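Cellulosomal scaffoldin adaptor protein B (Acetivibrio cellulolyticus, PDB 3FNK) probably acts as an adaptor scaffoldin of the cellulosome, this chain being its second type II cohesin module, a beta-barrel domain that binds dockerins. Local coordinates at residues A[12-17]-A[133-138]; A[19-24]-A[125-130]; A[42-47]-A[96-101]. All coordinates share one frame; numbering follows the deposited sequence.

Contact 1. Residues A[12-17]-A[133-138]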
ATOM      1  N   ILE A  12      -7.075   5.376   4.020  1.00 22.91           N
ATOM      2  CA  ILE A  12      -5.865   4.787   3.507  1.00 23.95           C
ATOM      3  C   ILE A  12      -5.586   5.405   2.160  1.00 24.93           C
ATOM      4  O   ILE A  12      -6.492   5.583   1.335  1.00 25.93           O
ATOM      5  CB  ILE A  12      -5.943   3.212   3.427  1.00 23.09           C
ATOM      6  CG1 ILE A  12      -4.609   2.635   2.920  1.00 22.56           C
ATOM      7  CG2 ILE A  12      -7.148   2.751   2.618  1.00 22.76           C
ATOM      8  CD1 ILE A  12      -4.497   1.058   3.031  1.00 23.10           C
ATOM      9  N   THR A  13      -4.328   5.732   1.914  1.00 26.17           N
ATOM     10  CA  THR A  13      -4.026   6.270   0.619  1.00 28.22           C
ATOM     11  C   THR A  13      -2.657   5.816   0.102  1.00 29.56           C
ATOM     12  O   THR A  13      -1.912   5.114   0.805  1.00 28.80           O
ATOM     13  CB  THR A  13      -4.156   7.836   0.644  1.00 27.34           C
ATOM     14  OG1 THR A  13      -4.366   8.314  -0.694  1.00 28.41           O
ATOM     15  CG2 THR A  13      -2.940   8.455   1.232  1.00 27.41           C
ATOM     16  N   MET A  14      -2.357   6.207  -1.140  1.00 30.98           N
ATOM     17  CA  MET A  14      -0.985   6.163  -1.693  1.00 32.47           C
ATOM     18  C   MET A  14      -0.482   7.579  -2.013  1.00 33.59           C
ATOM     19  O   MET A  14      -1.180   8.313  -2.719  1.00 34.06           O
ATOM     20  CB  MET A  14      -0.992   5.311  -2.965  1.00 31.78           C
ATOM     21  CG  MET A  14       0.380   4.874  -3.438  1.00 32.89           C
ATOM     22  SD  MET A  14       0.208   3.934  -4.956  1.00 39.49           S
ATOM     23  CE  MET A  14      -0.802   2.554  -4.386  1.00 34.56           C
ATOM     24  N   GLY A  15       0.698   7.955  -1.509  1.00 34.62           N
ATOM     25  CA  GLY A  15       1.386   9.193  -1.938  1.00 36.54           C
ATOM     26  C   GLY A  15       2.649   8.925  -2.777  1.00 37.73           C
ATOM     27  O   GLY A  15       3.325   7.900  -2.566  1.00 38.33           O
ATOM     28  N   TYR A  16       2.943   9.812  -3.734  1.00 37.89           N
ATOM     29  CA  TYR A  16       4.171   9.755  -4.566  1.00 38.91           C
ATOM     30  C   TYR A  16       5.205  10.727  -4.105  1.00 39.83           C
ATOM     31  O   TYR A  16       4.873  11.828  -3.684  1.00 41.01           O
ATOM     32  CB  TYR A  16       3.884  10.076  -6.018  1.00 38.13           C
ATOM     33  CG  TYR A  16       2.842   9.204  -6.639  1.00 38.18           C
ATOM     34  CD1 TYR A  16       2.898   7.821  -6.495  1.00 37.72           C
ATOM     35  CD2 TYR A  16       1.794   9.755  -7.397  1.00 38.86           C
ATOM     36  CE1 TYR A  16       1.935   7.010  -7.055  1.00 36.97           C
ATOM     37  CE2 TYR A  16       0.817   8.933  -7.983  1.00 37.92           C
ATOM     38  CZ  TYR A  16       0.904   7.565  -7.802  1.00 39.38           C
ATOM     39  OH  TYR A  16      -0.030   6.706  -8.357  1.00 44.61           O
ATOM     40  N   ASP A  17       6.474  10.355  -4.193  1.00 40.78           N
ATOM     41  CA  ASP A  17       7.492  11.343  -3.919  1.00 41.36           C
ATOM     42  C   ASP A  17       7.610  12.338  -5.082  1.00 42.53           C
ATOM     43  O   ASP A  17       8.137  13.415  -4.894  1.00 42.98           O
ATOM     44  CB  ASP A  17       8.834  10.726  -3.475  1.00 41.35           C
ATOM     45  CG  ASP A  17       9.557   9.966  -4.578  1.00 39.92           C
ATOM     46  OD1 ASP A  17       9.010   9.695  -5.665  1.00 37.58           O
ATOM     47  OD2 ASP A  17      10.726   9.623  -4.328  1.00 43.12           O
ATOM     48  N   THR A 133      -0.541   8.319 -16.884  1.00 48.76           N
ATOM     49  CA  THR A 133      -0.801   7.034 -16.242  1.00 47.33           C
ATOM     50  C   THR A 133      -1.262   7.138 -14.793  1.00 46.98           C
ATOM     51  O   THR A 133      -0.783   7.981 -14.025  1.00 46.56           O
ATOM     52  CB  THR A 133       0.439   6.070 -16.397  1.00 47.08           C
ATOM     53  OG1 THR A 133       0.025   4.705 -16.287  1.00 45.56           O
ATOM     54  CG2 THR A 133       1.548   6.387 -15.416  1.00 45.31           C
ATOM     55  N   THR A 134      -2.190   6.253 -14.432  1.00 46.66           N
ATOM     56  CA  THR A 134      -2.701   6.183 -13.054  1.00 46.58           C
ATOM     57  C   THR A 134      -2.558   4.795 -12.401  1.00 45.30           C
ATOM     58  O   THR A 134      -2.720   3.744 -13.038  1.00 45.33           O
ATOM     59  CB  THR A 134      -4.157   6.618 -12.991  1.00 46.83           C
ATOM     60  OG1 THR A 134      -4.900   5.853 -13.946  1.00 49.46           O
ATOM     61  CG2 THR A 134      -4.286   8.095 -13.358  1.00 46.80           C
ATOM     62  N   VAL A 135      -2.254   4.825 -11.113  1.00 44.08           N
ATOM     63  CA  VAL A 135      -2.228   3.645 -10.260  1.00 41.81           C
ATOM     64  C   VAL A 135      -3.457   3.719  -9.348  1.00 40.74           C
ATOM     65  O   VAL A 135      -3.745   4.785  -8.805  1.00 40.31           O
ATOM     66  CB  VAL A 135      -0.925   3.654  -9.446  1.00 41.95           C
ATOM     67  CG1 VAL A 135      -0.906   2.551  -8.389  1.00 40.93           C
ATOM     68  CG2 VAL A 135       0.263   3.519 -10.401  1.00 40.80           C
ATOM     69  N   VAL A 136      -4.185   2.607  -9.202  1.00 38.60           N
ATOM     70  CA  VAL A 136      -5.348   2.568  -8.323  1.00 36.85           C
ATOM     71  C   VAL A 136      -5.335   1.384  -7.319  1.00 36.39           C
ATOM     72  O   VAL A 136      -4.706   0.334  -7.586  1.00 34.50           O
ATOM     73  CB  VAL A 136      -6.686   2.593  -9.110  1.00 36.94           C
ATOM     74  CG1 VAL A 136      -6.829   3.930  -9.931  1.00 36.49           C
ATOM     75  CG2 VAL A 136      -6.840   1.375 -10.015  1.00 36.39           C
ATOM     76  N   PHE A 137      -5.992   1.594  -6.168  1.00 33.87           N
ATOM     77  CA  PHE A 137      -6.446   0.500  -5.316  1.00 33.56           C
ATOM     78  C   PHE A 137      -7.678  -0.010  -6.003  1.00 34.57           C
ATOM     79  O   PHE A 137      -8.557   0.767  -6.375  1.00 35.07           O
ATOM     80  CB  PHE A 137      -6.806   0.945  -3.886  1.00 31.74           C
ATOM     81  CG  PHE A 137      -5.631   1.490  -3.099  1.00 29.21           C
ATOM     82  CD1 PHE A 137      -5.486   2.853  -2.924  1.00 25.45           C
ATOM     83  CD2 PHE A 137      -4.631   0.627  -2.597  1.00 25.82           C
ATOM     84  CE1 PHE A 137      -4.380   3.381  -2.207  1.00 25.11           C
ATOM     85  CE2 PHE A 137      -3.526   1.117  -1.895  1.00 25.47           C
ATOM     86  CZ  PHE A 137      -3.406   2.518  -1.694  1.00 24.15           C
ATOM     87  N   GLU A 138      -7.775  -1.315  -6.158  1.00 35.40           N
ATOM     88  CA  GLU A 138      -8.855  -1.842  -6.930  1.00 36.98           C
ATOM     89  C   GLU A 138      -9.228  -3.223  -6.450  1.00 37.10           C
ATOM     90  O   GLU A 138      -8.366  -4.048  -6.194  1.00 36.62           O
ATOM     91  CB  GLU A 138      -8.378  -1.886  -8.384  1.00 37.59           C
ATOM     92  CG  GLU A 138      -9.238  -2.659  -9.290  1.00 41.08           C
ATOM     93  CD  GLU A 138      -8.721  -2.608 -10.693  1.00 47.66           C
ATOM     94  OE1 GLU A 138      -8.677  -1.490 -11.264  1.00 48.88           O
ATOM     95  OE2 GLU A 138      -8.332  -3.686 -11.211  1.00 49.47           O
TER

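Contact 2. Residues A[19-24]-A[125-130]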
ATOM      1  N   ASN A  19       5.223  13.405  -8.999  1.00 46.60           N
ATOM      2  CA  ASN A  19       4.100  13.289  -9.936  1.00 47.81           C
ATOM      3  C   ASN A  19       4.558  13.081 -11.372  1.00 48.58           C
ATOM      4  O   ASN A  19       3.810  12.583 -12.232  1.00 48.57           O
ATOM      5  CB  ASN A  19       3.253  14.582  -9.854  1.00 47.86           C
ATOM      6  CG  ASN A  19       4.065  15.816  -9.319  1.00 49.27           C
ATOM      7  OD1 ASN A  19       5.313  15.838  -9.325  1.00 47.54           O
ATOM      8  ND2 ASN A  19       3.338  16.838  -8.854  1.00 51.17           N
ATOM      9  N   ALA A  20       5.804  13.461 -11.633  1.00 50.10           N
ATOM     10  CA  ALA A  20       6.368  13.386 -12.992  1.00 51.59           C
ATOM     11  C   ALA A  20       7.781  12.819 -13.006  1.00 51.84           C
ATOM     12  O   ALA A  20       8.591  13.151 -12.131  1.00 51.96           O
ATOM     13  CB  ALA A  20       6.351  14.776 -13.661  1.00 51.63           C
ATOM     14  N   ALA A  21       8.075  11.983 -14.007  1.00 52.54           N
ATOM     15  CA  ALA A  21       9.424  11.406 -14.152  1.00 53.28           C
ATOM     16  C   ALA A  21       9.731  10.901 -15.566  1.00 53.74           C
ATOM     17  O   ALA A  21       8.821  10.532 -16.305  1.00 53.48           O
ATOM     18  CB  ALA A  21       9.642  10.301 -13.119  1.00 53.11           C
ATOM     19  N   GLU A  22      11.019  10.902 -15.925  1.00 54.82           N
ATOM     20  CA  GLU A  22      11.505  10.456 -17.255  1.00 56.20           C
ATOM     21  C   GLU A  22      11.512   8.931 -17.365  1.00 56.30           C
ATOM     22  O   GLU A  22      11.591   8.236 -16.336  1.00 56.58           O
ATOM     23  CB  GLU A  22      12.937  10.965 -17.525  1.00 56.38           C
ATOM     24  CG  GLU A  22      13.229  12.409 -17.101  1.00 58.32           C
ATOM     25  CD  GLU A  22      12.363  13.438 -17.821  1.00 61.06           C
ATOM     26  OE1 GLU A  22      11.760  13.110 -18.877  1.00 62.72           O
ATOM     27  OE2 GLU A  22      12.280  14.582 -17.322  1.00 61.50           O
ATOM     28  N   VAL A  23      11.444   8.410 -18.596  1.00 56.04           N
ATOM     29  CA  VAL A  23      11.609   6.962 -18.819  1.00 55.98           C
ATOM     30  C   VAL A  23      12.866   6.535 -18.073  1.00 55.57           C
ATOM     31  O   VAL A  23      13.888   7.215 -18.153  1.00 55.63           O
ATOM     32  CB  VAL A  23      11.702   6.570 -20.320  1.00 56.06           C
ATOM     33  CG1 VAL A  23      11.848   5.043 -20.490  1.00 56.31           C
ATOM     34  CG2 VAL A  23      10.488   7.075 -21.094  1.00 56.29           C
ATOM     35  N   GLY A  24      12.760   5.458 -17.294  1.00 55.15           N
ATOM     36  CA  GLY A  24      13.896   4.929 -16.536  1.00 54.50           C
ATOM     37  C   GLY A  24      14.026   5.414 -15.098  1.00 54.12           C
ATOM     38  O   GLY A  24      14.737   4.787 -14.295  1.00 54.25           O
ATOM     39  N   PHE A 125       7.998   2.486  -8.720  1.00 38.68           N
ATOM     40  CA  PHE A 125       7.449   2.389 -10.068  1.00 40.33           C
ATOM     41  C   PHE A 125       8.427   3.080 -11.028  1.00 42.06           C
ATOM     42  O   PHE A 125       8.604   4.311 -10.968  1.00 42.15           O
ATOM     43  CB  PHE A 125       6.058   3.024 -10.144  1.00 39.50           C
ATOM     44  CG  PHE A 125       4.951   2.164  -9.570  1.00 38.04           C
ATOM     45  CD1 PHE A 125       4.298   2.542  -8.402  1.00 37.24           C
ATOM     46  CD2 PHE A 125       4.557   0.986 -10.204  1.00 36.37           C
ATOM     47  CE1 PHE A 125       3.263   1.748  -7.879  1.00 37.99           C
ATOM     48  CE2 PHE A 125       3.556   0.174  -9.678  1.00 36.98           C
ATOM     49  CZ  PHE A 125       2.895   0.557  -8.521  1.00 35.25           C
ATOM     50  N   LYS A 126       9.095   2.282 -11.862  1.00 43.80           N
ATOM     51  CA  LYS A 126      10.033   2.791 -12.867  1.00 45.30           C
ATOM     52  C   LYS A 126       9.288   3.127 -14.164  1.00 46.48           C
ATOM     53  O   LYS A 126       8.536   2.305 -14.703  1.00 46.11           O
ATOM     54  CB  LYS A 126      11.199   1.798 -13.111  1.00 46.19           C
ATOM     55  CG  LYS A 126      11.911   1.916 -14.498  1.00 46.10           C
ATOM     56  CD  LYS A 126      13.111   0.941 -14.674  1.00 46.63           C
ATOM     57  CE  LYS A 126      14.392   1.447 -13.975  1.00 46.68           C
ATOM     58  NZ  LYS A 126      15.326   0.360 -13.498  1.00 46.31           N
ATOM     59  N   VAL A 127       9.492   4.356 -14.641  1.00 48.17           N
ATOM     60  CA  VAL A 127       8.819   4.858 -15.834  1.00 49.53           C
ATOM     61  C   VAL A 127       9.370   4.147 -17.082  1.00 50.36           C
ATOM     62  O   VAL A 127      10.584   4.140 -17.311  1.00 50.55           O
ATOM     63  CB  VAL A 127       8.969   6.410 -15.928  1.00 50.04           C
ATOM     64  CG1 VAL A 127       8.212   6.984 -17.125  1.00 50.21           C
ATOM     65  CG2 VAL A 127       8.507   7.084 -14.618  1.00 50.73           C
ATOM     66  N   LEU A 128       8.468   3.518 -17.837  1.00 51.04           N
ATOM     67  CA  LEU A 128       8.782   2.811 -19.087  1.00 52.26           C
ATOM     68  C   LEU A 128       8.379   3.609 -20.345  1.00 53.62           C
ATOM     69  O   LEU A 128       8.811   3.307 -21.464  1.00 54.12           O
ATOM     70  CB  LEU A 128       8.063   1.458 -19.128  1.00 52.07           C
ATOM     71  CG  LEU A 128       8.448   0.388 -18.101  1.00 51.30           C
ATOM     72  CD1 LEU A 128       7.581  -0.832 -18.305  1.00 50.68           C
ATOM     73  CD2 LEU A 128       9.918   0.027 -18.211  1.00 49.33           C
ATOM     74  N   GLN A 129       7.521   4.602 -20.144  1.00 54.41           N
ATOM     75  CA  GLN A 129       7.047   5.515 -21.175  1.00 55.16           C
ATOM     76  C   GLN A 129       6.681   6.756 -20.377  1.00 55.63           C
ATOM     77  O   GLN A 129       6.015   6.646 -19.327  1.00 55.93           O
ATOM     78  CB  GLN A 129       5.774   4.975 -21.837  1.00 55.00           C
ATOM     79  CG  GLN A 129       5.955   3.852 -22.826  1.00 55.05           C
ATOM     80  CD  GLN A 129       4.621   3.277 -23.311  1.00 57.01           C
ATOM     81  OE1 GLN A 129       3.608   3.983 -23.388  1.00 59.37           O
ATOM     82  NE2 GLN A 129       4.617   1.991 -23.647  1.00 56.92           N
ATOM     83  N   LYS A 130       7.119   7.928 -20.830  1.00 55.65           N
ATOM     84  CA  LYS A 130       6.633   9.170 -20.250  1.00 55.54           C
ATOM     85  C   LYS A 130       5.220   9.463 -20.804  1.00 55.10           C
ATOM     86  O   LYS A 130       5.029  10.361 -21.624  1.00 55.82           O
ATOM     87  CB  LYS A 130       7.622  10.300 -20.514  1.00 55.75           C
ATOM     88  CG  LYS A 130       7.405  11.488 -19.617  1.00 56.80           C
ATOM     89  CD  LYS A 130       8.692  12.231 -19.387  1.00 59.01           C
ATOM     90  CE  LYS A 130       8.423  13.634 -18.847  1.00 60.91           C
ATOM     91  NZ  LYS A 130       8.090  14.578 -19.946  1.00 60.62           N
TER

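Contact 3. Residues A[42-47]-A[96-101]. With EDO (1,2-ethanediol), chain D.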
ATOM      1  N   TYR A  42      -2.863  -5.081   7.067  1.00 19.60           N
ATOM      2  CA  TYR A  42      -3.511  -4.650   5.826  1.00 19.28           C
ATOM      3  C   TYR A  42      -3.334  -5.673   4.759  1.00 20.76           C
ATOM      4  O   TYR A  42      -2.307  -6.395   4.732  1.00 21.84           O
ATOM      5  CB  TYR A  42      -2.885  -3.369   5.269  1.00 19.43           C
ATOM      6  CG  TYR A  42      -1.451  -3.535   4.680  1.00 19.36           C
ATOM      7  CD1 TYR A  42      -1.256  -3.902   3.339  1.00 19.19           C
ATOM      8  CD2 TYR A  42      -0.332  -3.333   5.466  1.00 19.91           C
ATOM      9  CE1 TYR A  42       0.027  -4.090   2.798  1.00 19.16           C
ATOM     10  CE2 TYR A  42       1.004  -3.472   4.917  1.00 19.55           C
ATOM     11  CZ  TYR A  42       1.151  -3.859   3.602  1.00 20.43           C
ATOM     12  OH  TYR A  42       2.415  -3.994   3.064  1.00 23.09           O
ATOM     13  N   GLN A  43      -4.313  -5.709   3.864  1.00 20.14           N
ATOM     14  CA  GLN A  43      -4.119  -6.304   2.571  1.00 20.92           C
ATOM     15  C   GLN A  43      -4.561  -5.256   1.554  1.00 21.32           C
ATOM     16  O   GLN A  43      -5.639  -4.679   1.716  1.00 19.98           O
ATOM     17  CB  GLN A  43      -4.936  -7.577   2.408  1.00 19.93           C
ATOM     18  CG  GLN A  43      -4.668  -8.208   1.043  1.00 23.09           C
ATOM     19  CD  GLN A  43      -5.623  -9.358   0.781  1.00 25.08           C
ATOM     20  OE1 GLN A  43      -6.593  -9.535   1.506  1.00 26.54           O
ATOM     21  NE2 GLN A  43      -5.344 -10.146  -0.246  1.00 25.89           N
ATOM     22  N   VAL A  44      -3.752  -5.026   0.520  1.00 22.42           N
ATOM     23  CA  VAL A  44      -4.169  -4.114  -0.569  1.00 23.22           C
ATOM     24  C   VAL A  44      -3.870  -4.669  -1.931  1.00 24.43           C
ATOM     25  O   VAL A  44      -2.854  -5.307  -2.122  1.00 25.06           O
ATOM     26  CB  VAL A  44      -3.493  -2.718  -0.468  1.00 22.09           C
ATOM     27  CG1 VAL A  44      -3.939  -2.009   0.788  1.00 22.30           C
ATOM     28  CG2 VAL A  44      -1.972  -2.824  -0.521  1.00 21.93           C
ATOM     29  N   ASN A  45      -4.747  -4.378  -2.882  1.00 25.56           N
ATOM     30  CA  ASN A  45      -4.613  -4.832  -4.260  1.00 27.56           C
ATOM     31  C   ASN A  45      -4.435  -3.569  -5.132  1.00 28.89           C
ATOM     32  O   ASN A  45      -5.257  -2.636  -5.078  1.00 29.16           O
ATOM     33  CB  ASN A  45      -5.865  -5.605  -4.648  1.00 26.44           C
ATOM     34  CG  ASN A  45      -5.676  -6.428  -5.896  1.00 29.73           C
ATOM     35  OD1 ASN A  45      -4.890  -7.382  -5.915  1.00 30.00           O
ATOM     36  ND2 ASN A  45      -6.414  -6.080  -6.956  1.00 28.30           N
ATOM     37  N   ILE A  46      -3.340  -3.523  -5.876  1.00 29.68           N
ATOM     38  CA  ILE A  46      -2.907  -2.337  -6.581  1.00 31.81           C
ATOM     39  C   ILE A  46      -2.885  -2.644  -8.081  1.00 34.01           C
ATOM     40  O   ILE A  46      -2.391  -3.717  -8.505  1.00 34.21           O
ATOM     41  CB  ILE A  46      -1.532  -1.881  -6.051  1.00 31.93           C
ATOM     42  CG1 ILE A  46      -1.659  -1.450  -4.602  1.00 31.49           C
ATOM     43  CG2 ILE A  46      -0.957  -0.733  -6.878  1.00 32.88           C
ATOM     44  CD1 ILE A  46      -0.353  -1.135  -3.957  1.00 31.44           C
ATOM     45  N   LYS A  47      -3.454  -1.730  -8.875  1.00 34.63           N
ATOM     46  CA  LYS A  47      -3.510  -1.887 -10.322  1.00 35.89           C
ATOM     47  C   LYS A  47      -2.673  -0.807 -10.980  1.00 36.90           C
ATOM     48  O   LYS A  47      -2.759   0.366 -10.608  1.00 35.78           O
ATOM     49  CB  LYS A  47      -4.960  -1.829 -10.792  1.00 36.59           C
ATOM     50  CG  LYS A  47      -5.158  -2.176 -12.276  1.00 38.75           C
ATOM     51  CD  LYS A  47      -5.201  -3.673 -12.544  1.00 39.67           C
ATOM     52  CE  LYS A  47      -5.012  -3.976 -14.048  1.00 40.55           C
ATOM     53  NZ  LYS A  47      -3.767  -3.352 -14.607  1.00 41.06           N
ATOM     54  N   LEU A  96      -0.434  -5.884  -8.169  1.00 30.48           N
ATOM     55  CA  LEU A  96       0.268  -6.184  -6.941  1.00 28.91           C
ATOM     56  C   LEU A  96      -0.731  -6.435  -5.830  1.00 28.26           C
ATOM     57  O   LEU A  96      -1.723  -5.715  -5.716  1.00 28.50           O
ATOM     58  CB  LEU A  96       1.171  -5.024  -6.503  1.00 29.36           C
ATOM     59  CG  LEU A  96       2.232  -4.445  -7.451  1.00 29.71           C
ATOM     60  CD1 LEU A  96       3.058  -3.382  -6.743  1.00 27.28           C
ATOM     61  CD2 LEU A  96       3.140  -5.538  -7.967  1.00 32.66           C
ATOM     62  N   ASN A  97      -0.443  -7.445  -5.008  1.00 25.83           N
ATOM     63  CA  ASN A  97      -1.213  -7.734  -3.826  1.00 25.12           C
ATOM     64  C   ASN A  97      -0.237  -8.002  -2.662  1.00 25.19           C
ATOM     65  O   ASN A  97       0.587  -8.954  -2.709  1.00 23.51           O
ATOM     66  CB  ASN A  97      -2.198  -8.875  -4.091  1.00 24.53           C
ATOM     67  CG  ASN A  97      -3.255  -8.976  -3.030  1.00 27.72           C
ATOM     68  OD1 ASN A  97      -2.978  -9.433  -1.921  1.00 30.23           O
ATOM     69  ND2 ASN A  97      -4.476  -8.547  -3.345  1.00 27.52           N
ATOM     70  N   LEU A  98      -0.330  -7.135  -1.644  1.00 23.76           N
ATOM     71  CA  LEU A  98       0.597  -7.066  -0.543  1.00 23.97           C
ATOM     72  C   LEU A  98      -0.178  -7.159   0.764  1.00 23.79           C
ATOM     73  O   LEU A  98      -1.242  -6.523   0.927  1.00 22.89           O
ATOM     74  CB  LEU A  98       1.277  -5.699  -0.507  1.00 24.36           C
ATOM     75  CG  LEU A  98       1.681  -4.980  -1.797  1.00 27.30           C
ATOM     76  CD1 LEU A  98       2.054  -3.546  -1.479  1.00 30.64           C
ATOM     77  CD2 LEU A  98       2.879  -5.688  -2.398  1.00 35.00           C
ATOM     78  N   SER A  99       0.383  -7.905   1.706  1.00 22.19           N
ATOM     79  CA  SER A  99      -0.194  -8.049   3.037  1.00 23.08           C
ATOM     80  C   SER A  99       0.888  -8.043   4.064  1.00 22.39           C
ATOM     81  O   SER A  99       1.918  -8.688   3.899  1.00 23.06           O
ATOM     82  CB  SER A  99      -0.942  -9.357   3.190  1.00 21.86           C
ATOM     83  OG  SER A  99      -1.914  -9.505   2.212  1.00 27.38           O
ATOM     84  N   ARG A 100       0.626  -7.327   5.144  1.00 22.64           N
ATOM     85  CA  ARG A 100       1.438  -7.372   6.320  1.00 21.16           C
ATOM     86  C   ARG A 100       0.547  -7.244   7.548  1.00 21.54           C
ATOM     87  O   ARG A 100      -0.283  -6.301   7.620  1.00 19.82           O
ATOM     88  CB  ARG A 100       2.475  -6.247   6.258  1.00 20.67           C
ATOM     89  CG  ARG A 100       3.486  -6.311   7.367  1.00 20.38           C
ATOM     90  CD  ARG A 100       4.613  -5.277   7.236  1.00 17.78           C
ATOM     91  NE  ARG A 100       5.540  -5.405   8.368  1.00 18.86           N
ATOM     92  CZ  ARG A 100       6.798  -5.875   8.301  1.00 23.23           C
ATOM     93  NH1 ARG A 100       7.315  -6.289   7.136  1.00 22.06           N
ATOM     94  NH2 ARG A 100       7.557  -5.917   9.408  1.00 22.25           N
ATOM     95  N   SER A 101       0.730  -8.148   8.523  1.00 21.27           N
ATOM     96  CA  SER A 101      -0.029  -8.131   9.784  1.00 21.87           C
ATOM     97  C   SER A 101       0.847  -8.486  10.999  1.00 21.52           C
ATOM     98  O   SER A 101       1.785  -9.235  10.871  1.00 20.46           O
ATOM     99  CB  SER A 101      -1.160  -9.172   9.785  1.00 20.84           C
ATOM    100  OG  SER A 101      -2.355  -8.710   9.185  1.00 25.00           O
TER
HETATM  101  C1  EDO D 188      -0.609 -11.637   0.125  1.00 33.42           C
HETATM  102  O1  EDO D 188      -1.078 -10.342  -0.275  1.00 29.57           O
HETATM  103  C2  EDO D 188      -1.506 -12.671  -0.511  1.00 35.28           C
HETATM  104  O2  EDO D 188      -2.679 -12.825   0.275  1.00 37.70           O
HETATM  105  O   HOH W   1      -2.742  -8.863   6.488  1.00 27.92           O

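Contact 1. Residues A[12-17]-A[133-138]
Met14 of strand 11-16 reaches across the interior of the cohesin beta barrel and fits between Phe137 of strand 136-137 and Val135, two residues earlier in the chain. No hydrogen bond links the two segments, and the closest CA pair, Thr13 and Phe137, is 8.6 Å apart. Both observations identify side-chain packing between two layers rather than strand pairing.

Phe137 presents the edge of its ring to the backbone. Met14 N lies in the ring plane, 3.6 Å from Phe137 CE1, and Thr13 C is also near the rim. The ring therefore points at the peptide joining Thr13 to Met14, while the methionine methyl touches the tip of the same ring, Met14 CE 3.7 Å from Phe137 CZ, the carbon next to CE1. A chi1 of -165° sets Met14 CG opposite the amide nitrogen, and the chain then bends at its last torsion (chi3 -61°). The turn places SD 3.9 Å from Val135 CG1 while CE stays on the phenylalanine. The methionine and Val135 meet at roughly a right angle.

Ile46 of strand 39-47 touches both Met14 and Val135, and Gln168 OE1 accepts the Phe137 backbone N-H. The Thr13 hydroxyl turns to the neighbouring strand, bonding to Ile167 O.

Only the hydroxyl end of Tyr16 touches Val135. CG stands beside the backbone N (chi1 -56°), and the side chain leans inward although its root does not point there. Its hydroxyl lands on a branched aliphatic carbon: Tyr16 OH is 3.4 Å from Val135 CB, buried, and without a hydrogen-bonding partner.

Contact 2. Residues A[19-24]-A[125-130]
Val127 packs under the loop 19-24: its CB lies 3.2 Å from Glu22 O, and its CG2 is 3.7 Å from Ala21 CB. Val23 meets the other segment with both branches. CG1 rests on backbone oxygens, 3.6 Å from Leu128 O, whereas CG2 sits 3.5 Å from Lys130 N, so the isopropyl group spans the bend that follows the strand.

On the exposed side, Glu22 and Lys130 run side by side in the same direction. The carboxylate meets the aliphatic part of the lysine, with Glu22 OE1 3.2 Å from Lys130 CD, but Lys130 NZ stays 4.1 Å from that oxygen, beyond salt-bridge range.

One hydrogen bond crosses, from Gly24 N to Val127 O. It is nearly straight at the hydrogen (171°), but its modelled length is improbably short and deserves caution. Gly24 has a positive phi (94°), a conformation glycine adopts readily.

Further out, Glu25 OE2 accepts the Glu22 N-H and Asn173 OD1 that of Ala21, fixing the loop backbone at two successive residues. In this cohesin beta barrel the contact lies about 19 Å from the chain centre (between centres): the loop connects strands 11-16 and 26-34 and covers the end of strand 118-127, which runs between strands 26-34 and 53-56.

Contact 3. Residues A[42-47]-A[96-101]
Tyr42 of strand 39-47 lays its ring against strand 95-102, on the face of this antiparallel pair that looks into the barrel. The short segments run at 163° to each other. Backbone bonds in both directions join Tyr42 with Arg100, Val44 with Leu98 and Ile46 with Leu96.

The inner face is closely packed. Tyr42 CG occupies the crowded position between backbone N and carbonyl carbon (chi1 71°), which swings the ring across to the partner strand. Arg100 N stands 3.8 Å above the ring plane, over its centre, and Arg100 CB approaches Tyr42 CE2 to 3.4 Å. Leu98 CB reaches the ring edge, in plane. Leu96 and Leu98 also pack on Val123 of the opposing sheet, while the arginine head leaves the ring to bond Leu76 O through NE.

The face bearing Gln43, Asn45, Asn97 and Ser99 is polar; it is open at Gln43 and Ser99, which are partly exposed, whereas Asn45 and Asn97 are buried and satisfied by their amide bonds. Here a 1,2-ethanediol, probably from the crystallisation liquor, donates from O1 to Asn97 OD1 at 2.7 Å. A water bridges Tyr42 O and Ser101 OG.

Asn97 ND2 donates to Asn45 OD1 (2.9 Å), and Gln43 NE2 donates to Asn97 OD1 (3.0 Å) in the carbonyl plane, on a lone pair; Asn45 ND2 continues to Glu138 O. With both ends engaged, the flips of Asn45 and Asn97 are defined. In cohesins this sheet typically forms the dockerin-binding face, and the diol at Asn97 is consistent with polar groups there bonding a partner.

The three contacts describe one barrel from different sides. Along the chain they are nested: contact 3 lies inside the loop closed by contact 2, which lies inside that closed by contact 1. Contact 3 is a strand pairing within the antiparallel sheet, contact 1 spans the core from that sheet to the mixed one, and contact 2 closes an end of the mixed sheet. Contacts 1 and 3 have centres about 12 Å apart and join where strand 136-137 pairs with strand 39-47. Contacts 1 and 2, about 15 Å between centres, touch through Val135 and Phe125. Contacts 2 and 3, about 23 Å between centres, do not touch. Residues distant in sequence thus build one compact module.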